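Local atomic coordinates of methane monooxygenase hydroxylase, MmoD (Methylosinus sporium, PDB entry 6D7K), a protein that probably binds the hydroxylase of soluble methane monooxygenase and regulates its assembly or activity, rather than oxidising methane itself. Residues H[34-39]-H[53-58]; H[23-28]-H[40-45]. All coordinates share one frame; numbering follows the deposited sequence.

Contact 1 (H[34-39]-H[53-58]); sequences YMWRWE and LSFDSS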
ATOM      1  N   TYR H  34      28.843 -12.201  12.034  1.00 43.43           N
ATOM      2  CA  TYR H  34      29.303 -11.215  11.124  1.00 39.09           C
ATOM      3  C   TYR H  34      28.833  -9.830  11.475  1.00 41.76           C
ATOM      4  O   TYR H  34      29.467  -8.889  11.147  1.00 34.50           O
ATOM      5  CB  TYR H  34      28.900 -11.613   9.730  1.00 37.21           C
ATOM      6  CG  TYR H  34      27.453 -11.472   9.395  1.00 42.66           C
ATOM      7  CD1 TYR H  34      26.950 -10.294   8.942  1.00 37.47           C
ATOM      8  CD2 TYR H  34      26.599 -12.533   9.478  1.00 42.85           C
ATOM      9  CE1 TYR H  34      25.644 -10.171   8.638  1.00 36.51           C
ATOM     10  CE2 TYR H  34      25.293 -12.405   9.153  1.00 35.98           C
ATOM     11  CZ  TYR H  34      24.836 -11.218   8.739  1.00 36.71           C
ATOM     12  OH  TYR H  34      23.558 -11.065   8.420  1.00 35.52           O
ATOM     13  N   MET H  35      27.740  -9.725  12.200  1.00 42.93           N
ATOM     14  CA  MET H  35      27.208  -8.451  12.596  1.00 38.18           C
ATOM     15  C   MET H  35      26.342  -8.574  13.809  1.00 38.43           C
ATOM     16  O   MET H  35      26.094  -9.626  14.255  1.00 41.65           O
ATOM     17  CB  MET H  35      26.370  -7.928  11.468  1.00 38.31           C
ATOM     18  CG  MET H  35      26.413  -6.454  11.239  1.00 40.80           C
ATOM     19  SD  MET H  35      27.975  -5.790  10.828  1.00 34.38           S
ATOM     20  CE  MET H  35      27.474  -4.134  10.691  1.00 28.61           C
ATOM     21  N   TRP H  36      25.897  -7.478  14.362  1.00 35.94           N
ATOM     22  CA  TRP H  36      24.989  -7.537  15.482  1.00 40.22           C
ATOM     23  C   TRP H  36      23.695  -6.873  15.041  1.00 36.75           C
ATOM     24  O   TRP H  36      23.725  -5.844  14.483  1.00 34.82           O
ATOM     25  CB  TRP H  36      25.557  -6.843  16.714  1.00 37.13           C
ATOM     26  CG  TRP H  36      26.579  -7.541  17.484  1.00 37.53           C
ATOM     27  CD1 TRP H  36      27.827  -7.716  17.142  1.00 41.74           C
ATOM     28  CD2 TRP H  36      26.454  -8.072  18.781  1.00 41.27           C
ATOM     29  NE1 TRP H  36      28.506  -8.346  18.093  1.00 37.72           N
ATOM     30  CE2 TRP H  36      27.670  -8.581  19.128  1.00 42.01           C
ATOM     31  CE3 TRP H  36      25.413  -8.190  19.679  1.00 38.82           C
ATOM     32  CZ2 TRP H  36      27.886  -9.183  20.319  1.00 44.03           C
ATOM     33  CZ3 TRP H  36      25.629  -8.789  20.822  1.00 37.14           C
ATOM     34  CH2 TRP H  36      26.845  -9.269  21.153  1.00 38.87           C
ATOM     35  N   ARG H  37      22.560  -7.485  15.293  1.00 29.48           N
ATOM     36  CA  ARG H  37      21.283  -6.962  14.895  1.00 29.50           C
ATOM     37  C   ARG H  37      20.502  -6.383  16.016  1.00 33.26           C
ATOM     38  O   ARG H  37      20.279  -7.009  16.944  1.00 34.97           O
ATOM     39  CB  ARG H  37      20.467  -8.067  14.260  1.00 31.41           C
ATOM     40  CG  ARG H  37      19.592  -7.627  13.135  1.00 31.93           C
ATOM     41  CD  ARG H  37      18.218  -8.229  13.184  1.00 39.41           C
ATOM     42  NE  ARG H  37      18.167  -9.452  12.422  1.00 43.98           N
ATOM     43  CZ  ARG H  37      17.483  -9.636  11.305  1.00 50.41           C
ATOM     44  NH1 ARG H  37      16.736  -8.689  10.813  1.00 46.35           N
ATOM     45  NH2 ARG H  37      17.552 -10.784  10.683  1.00 41.83           N
ATOM     46  N   TRP H  38      20.023  -5.175  15.901  1.00 33.33           N
ATOM     47  CA  TRP H  38      19.276  -4.617  17.007  1.00 31.22           C
ATOM     48  C   TRP H  38      17.907  -4.153  16.523  1.00 34.62           C
ATOM     49  O   TRP H  38      17.707  -3.883  15.337  1.00 35.01           O
ATOM     50  CB  TRP H  38      20.047  -3.462  17.668  1.00 31.07           C
ATOM     51  CG  TRP H  38      20.655  -2.428  16.741  1.00 34.36           C
ATOM     52  CD1 TRP H  38      21.959  -2.360  16.327  1.00 36.43           C
ATOM     53  CD2 TRP H  38      19.999  -1.290  16.162  1.00 32.81           C
ATOM     54  NE1 TRP H  38      22.146  -1.261  15.520  1.00 34.28           N
ATOM     55  CE2 TRP H  38      20.956  -0.592  15.405  1.00 33.32           C
ATOM     56  CE3 TRP H  38      18.695  -0.801  16.206  1.00 36.05           C
ATOM     57  CZ2 TRP H  38      20.651   0.559  14.705  1.00 31.66           C
ATOM     58  CZ3 TRP H  38      18.401   0.345  15.508  1.00 35.70           C
ATOM     59  CH2 TRP H  38      19.371   1.009  14.765  1.00 30.77           C
ATOM     60  N   GLU H  39      16.954  -4.090  17.462  1.00 36.23           N
ATOM     61  CA  GLU H  39      15.602  -3.600  17.210  1.00 37.91           C
ATOM     62  C   GLU H  39      15.142  -2.743  18.379  1.00 38.81           C
ATOM     63  O   GLU H  39      15.564  -2.943  19.523  1.00 35.88           O
ATOM     64  CB  GLU H  39      14.610  -4.737  17.003  1.00 32.47           C
ATOM     65  CG  GLU H  39      14.968  -5.941  17.807  1.00 39.68           C
ATOM     66  CD  GLU H  39      13.873  -6.985  17.811  1.00 56.23           C
ATOM     67  OE1 GLU H  39      14.062  -8.046  18.463  1.00 61.50           O
ATOM     68  OE2 GLU H  39      12.829  -6.746  17.159  1.00 56.99           O
ATOM     69  N   LEU H  53      28.606  -3.069  14.351  1.00 31.85           N
ATOM     70  CA  LEU H  53      29.775  -3.942  14.338  1.00 34.28           C
ATOM     71  C   LEU H  53      29.957  -4.720  15.639  1.00 38.05           C
ATOM     72  O   LEU H  53      30.644  -5.745  15.637  1.00 38.97           O
ATOM     73  CB  LEU H  53      31.045  -3.139  14.063  1.00 32.52           C
ATOM     74  CG  LEU H  53      31.158  -2.314  12.775  1.00 33.85           C
ATOM     75  CD1 LEU H  53      32.499  -1.613  12.681  1.00 29.28           C
ATOM     76  CD2 LEU H  53      30.909  -3.167  11.525  1.00 33.38           C
ATOM     77  N   SER H  54      29.356  -4.274  16.741  1.00 36.10           N
ATOM     78  CA  SER H  54      29.646  -4.874  18.036  1.00 34.54           C
ATOM     79  C   SER H  54      28.525  -4.552  19.010  1.00 40.45           C
ATOM     80  O   SER H  54      27.772  -3.598  18.814  1.00 39.27           O
ATOM     81  CB  SER H  54      30.965  -4.353  18.602  1.00 36.45           C
ATOM     82  OG  SER H  54      30.761  -3.080  19.173  1.00 34.58           O
ATOM     83  N   PHE H  55      28.446  -5.345  20.087  1.00 42.13           N
ATOM     84  CA  PHE H  55      27.563  -4.996  21.194  1.00 34.89           C
ATOM     85  C   PHE H  55      27.743  -3.535  21.571  1.00 36.37           C
ATOM     86  O   PHE H  55      26.764  -2.787  21.684  1.00 41.17           O
ATOM     87  CB  PHE H  55      27.822  -5.903  22.406  1.00 38.74           C
ATOM     88  CG  PHE H  55      26.865  -5.672  23.567  1.00 41.71           C
ATOM     89  CD1 PHE H  55      25.584  -6.233  23.554  1.00 39.66           C
ATOM     90  CD2 PHE H  55      27.247  -4.905  24.670  1.00 38.88           C
ATOM     91  CE1 PHE H  55      24.697  -6.023  24.611  1.00 42.33           C
ATOM     92  CE2 PHE H  55      26.372  -4.686  25.738  1.00 39.78           C
ATOM     93  CZ  PHE H  55      25.095  -5.243  25.710  1.00 45.38           C
ATOM     94  N   ASP H  56      28.996  -3.099  21.735  1.00 35.52           N
ATOM     95  CA  ASP H  56      29.258  -1.736  22.194  1.00 36.81           C
ATOM     96  C   ASP H  56      28.573  -0.708  21.300  1.00 37.31           C
ATOM     97  O   ASP H  56      27.918   0.220  21.795  1.00 36.68           O
ATOM     98  CB  ASP H  56      30.766  -1.449  22.235  1.00 48.57           C
ATOM     99  CG  ASP H  56      31.573  -2.504  22.988  1.00 53.57           C
ATOM    100  OD1 ASP H  56      31.491  -3.719  22.661  1.00 54.26           O
ATOM    101  OD2 ASP H  56      32.337  -2.090  23.885  1.00 56.10           O
ATOM    102  N   SER H  57      28.741  -0.834  19.969  1.00 36.47           N
ATOM    103  CA  SER H  57      28.168   0.144  19.040  1.00 33.40           C
ATOM    104  C   SER H  57      26.669  -0.068  18.821  1.00 32.39           C
ATOM    105  O   SER H  57      25.978   0.872  18.419  1.00 33.19           O
ATOM    106  CB  SER H  57      28.927   0.128  17.702  1.00 31.34           C
ATOM    107  OG  SER H  57      29.177  -1.186  17.211  1.00 33.73           O
ATOM    108  N   SER H  58      26.160  -1.275  19.079  1.00 29.49           N
ATOM    109  CA  SER H  58      24.724  -1.469  19.198  1.00 30.57           C
ATOM    110  C   SER H  58      24.133  -0.518  20.223  1.00 35.99           C
ATOM    111  O   SER H  58      23.108   0.134  19.970  1.00 35.50           O
ATOM    112  CB  SER H  58      24.422  -2.906  19.595  1.00 34.00           C
ATOM    113  OG  SER H  58      24.664  -3.798  18.528  1.00 37.98           O
TER

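Contact 2 (H[23-28]-H[40-45]); sequences ARYEAF and ILRDGE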
ATOM      1  N   ALA H  23       9.903   3.168  30.465  1.00 44.39           N
ATOM      2  CA  ALA H  23       8.445   3.042  30.509  1.00 49.26           C
ATOM      3  C   ALA H  23       7.854   2.751  29.133  1.00 52.48           C
ATOM      4  O   ALA H  23       6.839   2.051  29.033  1.00 50.93           O
ATOM      5  CB  ALA H  23       7.819   4.308  31.088  1.00 44.00           C
ATOM      6  N   ARG H  24       8.477   3.266  28.069  1.00 48.62           N
ATOM      7  CA  ARG H  24       7.916   3.212  26.734  1.00 48.80           C
ATOM      8  C   ARG H  24       8.778   2.493  25.709  1.00 47.36           C
ATOM      9  O   ARG H  24       8.222   1.921  24.773  1.00 52.40           O
ATOM     10  CB  ARG H  24       7.624   4.634  26.220  1.00 55.71           C
ATOM     11  CG  ARG H  24       6.131   4.995  26.232  1.00 69.46           C
ATOM     12  CD  ARG H  24       5.867   6.482  25.949  1.00 74.38           C
ATOM     13  NE  ARG H  24       6.336   6.912  24.633  1.00 72.92           N
ATOM     14  CZ  ARG H  24       5.556   7.069  23.565  1.00 75.49           C
ATOM     15  NH1 ARG H  24       4.256   6.829  23.646  1.00 73.85           N
ATOM     16  NH2 ARG H  24       6.080   7.462  22.410  1.00 75.90           N
ATOM     17  N   TYR H  25      10.103   2.488  25.841  1.00 48.63           N
ATOM     18  CA  TYR H  25      10.971   1.927  24.809  1.00 44.47           C
ATOM     19  C   TYR H  25      11.716   0.695  25.309  1.00 39.01           C
ATOM     20  O   TYR H  25      12.061   0.602  26.485  1.00 38.11           O
ATOM     21  CB  TYR H  25      11.954   2.974  24.310  1.00 37.80           C
ATOM     22  CG  TYR H  25      11.283   4.069  23.503  1.00 44.96           C
ATOM     23  CD1 TYR H  25      10.869   3.841  22.185  1.00 46.02           C
ATOM     24  CD2 TYR H  25      11.059   5.328  24.048  1.00 43.70           C
ATOM     25  CE1 TYR H  25      10.257   4.844  21.435  1.00 44.54           C
ATOM     26  CE2 TYR H  25      10.451   6.337  23.304  1.00 45.94           C
ATOM     27  CZ  TYR H  25      10.050   6.089  22.002  1.00 46.93           C
ATOM     28  OH  TYR H  25       9.433   7.083  21.273  1.00 48.44           O
ATOM     29  N   GLU H  26      11.922  -0.267  24.412  1.00 38.65           N
ATOM     30  CA  GLU H  26      12.828  -1.384  24.638  1.00 40.04           C
ATOM     31  C   GLU H  26      13.728  -1.539  23.419  1.00 40.27           C
ATOM     32  O   GLU H  26      13.311  -1.240  22.296  1.00 41.86           O
ATOM     33  CB  GLU H  26      12.075  -2.688  24.887  1.00 33.30           C
ATOM     34  CG  GLU H  26      11.267  -2.678  26.161  1.00 46.62           C
ATOM     35  CD  GLU H  26      10.854  -4.072  26.612  1.00 54.12           C
ATOM     36  OE1 GLU H  26      10.079  -4.730  25.880  1.00 58.96           O
ATOM     37  OE2 GLU H  26      11.315  -4.507  27.699  1.00 56.36           O
ATOM     38  N   ALA H  27      14.961  -2.013  23.630  1.00 34.41           N
ATOM     39  CA  ALA H  27      15.843  -2.318  22.506  1.00 34.30           C
ATOM     40  C   ALA H  27      16.610  -3.603  22.771  1.00 35.54           C
ATOM     41  O   ALA H  27      17.137  -3.805  23.867  1.00 39.17           O
ATOM     42  CB  ALA H  27      16.816  -1.169  22.233  1.00 31.14           C
ATOM     43  N   PHE H  28      16.670  -4.471  21.772  1.00 34.31           N
ATOM     44  CA  PHE H  28      17.391  -5.726  21.879  1.00 31.10           C
ATOM     45  C   PHE H  28      18.529  -5.730  20.870  1.00 36.41           C
ATOM     46  O   PHE H  28      18.501  -4.999  19.877  1.00 41.23           O
ATOM     47  CB  PHE H  28      16.464  -6.923  21.648  1.00 38.22           C
ATOM     48  CG  PHE H  28      15.371  -7.056  22.695  1.00 42.74           C
ATOM     49  CD1 PHE H  28      14.183  -6.324  22.592  1.00 39.92           C
ATOM     50  CD2 PHE H  28      15.532  -7.907  23.785  1.00 37.71           C
ATOM     51  CE1 PHE H  28      13.190  -6.446  23.564  1.00 45.48           C
ATOM     52  CE2 PHE H  28      14.546  -8.014  24.759  1.00 42.05           C
ATOM     53  CZ  PHE H  28      13.374  -7.293  24.643  1.00 41.87           C
ATOM     54  N   ILE H  40      14.258  -1.798  18.081  1.00 35.68           N
ATOM     55  CA  ILE H  40      13.694  -0.894  19.071  1.00 34.82           C
ATOM     56  C   ILE H  40      12.183  -1.070  19.067  1.00 35.60           C
ATOM     57  O   ILE H  40      11.565  -1.117  17.995  1.00 36.32           O
ATOM     58  CB  ILE H  40      14.073   0.564  18.770  1.00 35.47           C
ATOM     59  CG1 ILE H  40      15.596   0.707  18.696  1.00 34.96           C
ATOM     60  CG2 ILE H  40      13.448   1.500  19.813  1.00 33.06           C
ATOM     61  CD1 ILE H  40      16.065   2.101  18.253  1.00 31.44           C
ATOM     62  N   LEU H  41      11.585  -1.177  20.256  1.00 37.18           N
ATOM     63  CA  LEU H  41      10.133  -1.308  20.383  1.00 36.21           C
ATOM     64  C   LEU H  41       9.589  -0.126  21.158  1.00 38.15           C
ATOM     65  O   LEU H  41      10.221   0.355  22.106  1.00 40.83           O
ATOM     66  CB  LEU H  41       9.707  -2.601  21.071  1.00 34.01           C
ATOM     67  CG  LEU H  41      10.003  -3.935  20.385  1.00 40.01           C
ATOM     68  CD1 LEU H  41      11.458  -4.058  20.056  1.00 38.92           C
ATOM     69  CD2 LEU H  41       9.593  -5.102  21.278  1.00 43.10           C
ATOM     70  N   ARG H  42       8.431   0.365  20.724  1.00 44.15           N
ATOM     71  CA  ARG H  42       7.709   1.423  21.420  1.00 42.89           C
ATOM     72  C   ARG H  42       6.388   0.844  21.885  1.00 42.98           C
ATOM     73  O   ARG H  42       5.650   0.264  21.085  1.00 43.17           O
ATOM     74  CB  ARG H  42       7.474   2.642  20.530  1.00 42.76           C
ATOM     75  CG  ARG H  42       6.906   3.813  21.299  1.00 50.55           C
ATOM     76  CD  ARG H  42       6.313   4.880  20.406  1.00 52.39           C
ATOM     77  NE  ARG H  42       7.330   5.719  19.786  1.00 54.64           N
ATOM     78  CZ  ARG H  42       7.621   5.689  18.487  1.00 62.87           C
ATOM     79  NH1 ARG H  42       6.957   4.849  17.687  1.00 62.27           N
ATOM     80  NH2 ARG H  42       8.567   6.493  17.984  1.00 52.74           N
ATOM     81  N   ASP H  43       6.104   0.987  23.177  1.00 49.71           N
ATOM     82  CA  ASP H  43       4.891   0.443  23.790  1.00 50.06           C
ATOM     83  C   ASP H  43       4.666  -1.003  23.350  1.00 49.19           C
ATOM     84  O   ASP H  43       3.541  -1.441  23.115  1.00 52.29           O
ATOM     85  CB  ASP H  43       3.668   1.317  23.477  1.00 47.73           C
ATOM     86  CG  ASP H  43       3.853   2.786  23.885  1.00 57.90           C
ATOM     87  OD1 ASP H  43       4.208   3.059  25.059  1.00 62.60           O
ATOM     88  OD2 ASP H  43       3.633   3.673  23.023  1.00 57.51           O
ATOM     89  N   GLY H  44       5.751  -1.753  23.206  1.00 47.64           N
ATOM     90  CA  GLY H  44       5.664  -3.157  22.869  1.00 45.81           C
ATOM     91  C   GLY H  44       5.654  -3.470  21.393  1.00 47.02           C
ATOM     92  O   GLY H  44       5.798  -4.642  21.026  1.00 49.07           O
ATOM     93  N   GLU H  45       5.506  -2.468  20.531  1.00 48.82           N
ATOM     94  CA  GLU H  45       5.409  -2.680  19.092  1.00 47.86           C
ATOM     95  C   GLU H  45       6.737  -2.381  18.406  1.00 45.23           C
ATOM     96  O   GLU H  45       7.429  -1.416  18.750  1.00 43.71           O
ATOM     97  CB  GLU H  45       4.300  -1.811  18.490  1.00 50.85           C
TER

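Contact 1 (H[34-39]-H[53-58])
Trp36 lays its indole against the backbone of Ser54 and Phe55 at the start of helix 55-74, where Ser54 and Ser57 form a capping box. The contact is a worked example of a strand of an antiparallel sheet meeting the N-terminal end of the helix that packs on it. At the root of the side chain, CB lies 3.7 Å from Ser58 OG. CG sits anti to the carbonyl carbon, beside the backbone N (chi1 -77°), which brings Trp36 CD1 to 3.5 Å from Ser54 CA. Farther out, CE2 is 3.5 Å from Phe55 N, which sits over one face of the ring system. Over the six-membered ring comes Phe55 CB, 3.9 Å from the centroid, in a CH-pi contact. At the tip, CZ3 reaches the edge of the phenyl ring, 3.7 Å from Phe55 CD1. The rings of Trp36 and Phe55 thus make an offset edge-to-face pair, with Phe55 presenting its edge and planes 63° apart.

The helix start that the indole covers is fixed by its own serines: Ser57 N donates to Ser54 OG over 3.1 Å at a nearly straight 166°, while the return bond from Ser54 N to Ser57 OG is weak. Both hydroxyls also hydrogen-bond acidic side chains on the chain of another protein, so the cap forms part of the interface. Ser58 OG, which hydrogen-bonds Thr29 on strand 25-31, also lies 3.8 Å from Trp38 CD1, and the rest of that second indole runs on to Ala61, Val62 and Val65. Just before the cap in sequence, Leu53 CD2 meets the methyl CE of Met35 at 3.7 Å.

Contact 2 (H[23-28]-H[40-45])
Tyr25 and Arg42 lie side by side across a beta hairpin of strands 25-31 and 36-42; the axes of the short segments 25-28 and 40-42 approach to 4.5 Å. Arg42 NE gives its N-H to Tyr25 OH at 2.9 Å, and the oxygen lies close to the guanidinium plane, at its edge. With CG anti to the backbone N (chi1 -172°), the arginine's methylenes run along the tyrosine, CG and CB meeting CE1. Were Arg42 an alanine, Tyr25 OH would probably lose this donor and the CE1 side of its ring the methylenes that cover it.

The backbone sets this pairing. Tyr25 and Arg42 are a non-hydrogen-bonded pair, flanked by the hydrogen-bonded pair Glu26 and Leu41, where Leu41 N reaches Glu26 O at 2.7 Å. On the other flank, Asp43 N donates to Arg24 O over 2.8 Å, in the carbonyl plane. Ala27 and Ile40 share the face of Tyr25 and Arg42, turned to Val62, Val65 and Leu66 of helix 55-74.

Farther out stands Asp73 of that helix, whose OD2 hydrogen-bonds Tyr25 OH and forms a salt bridge with Arg24 NH2. This carboxylate probably offsets the nearness of the two arginines, whose chains point the same way, with the donors Arg24 NH2 and Arg42 NE 3.4 Å apart. Arg42 also makes a cation-pi contact with Phe69. Beyond the strand end, a type I' turn from Arg42 to Glu45 holds Asp43 beside Arg24. Its carboxylate plane stands 75° from the guanidinium, and Asp43 OD2 lies 3.3 Å from Arg24 NH1, well out of the guanidinium plane, so the salt bridge works through charge alone.

Overall arrangement
The two contacts interleave along the chain: 23-28, 34-39, 40-45, then 53-58. Segments 34-39 and 40-45 follow each other on strand 36-42, so one strand serves contact 1 near its beginning and contact 2 near its end, the centres about 17 Å apart on opposite sides of the chain's centre. Strands 25-31 and 36-42 are neighbours in the four-stranded sheet, and they join the contacts directly, Phe28 N lying 2.9 Å from Glu39 O in a probable hydrogen bond. Contact 1 packs the start of helix 55-74 against the sheet, while contact 2 meets its later turns; the result is a small domain of sheet and helix that the chain of another protein reaches at both sites.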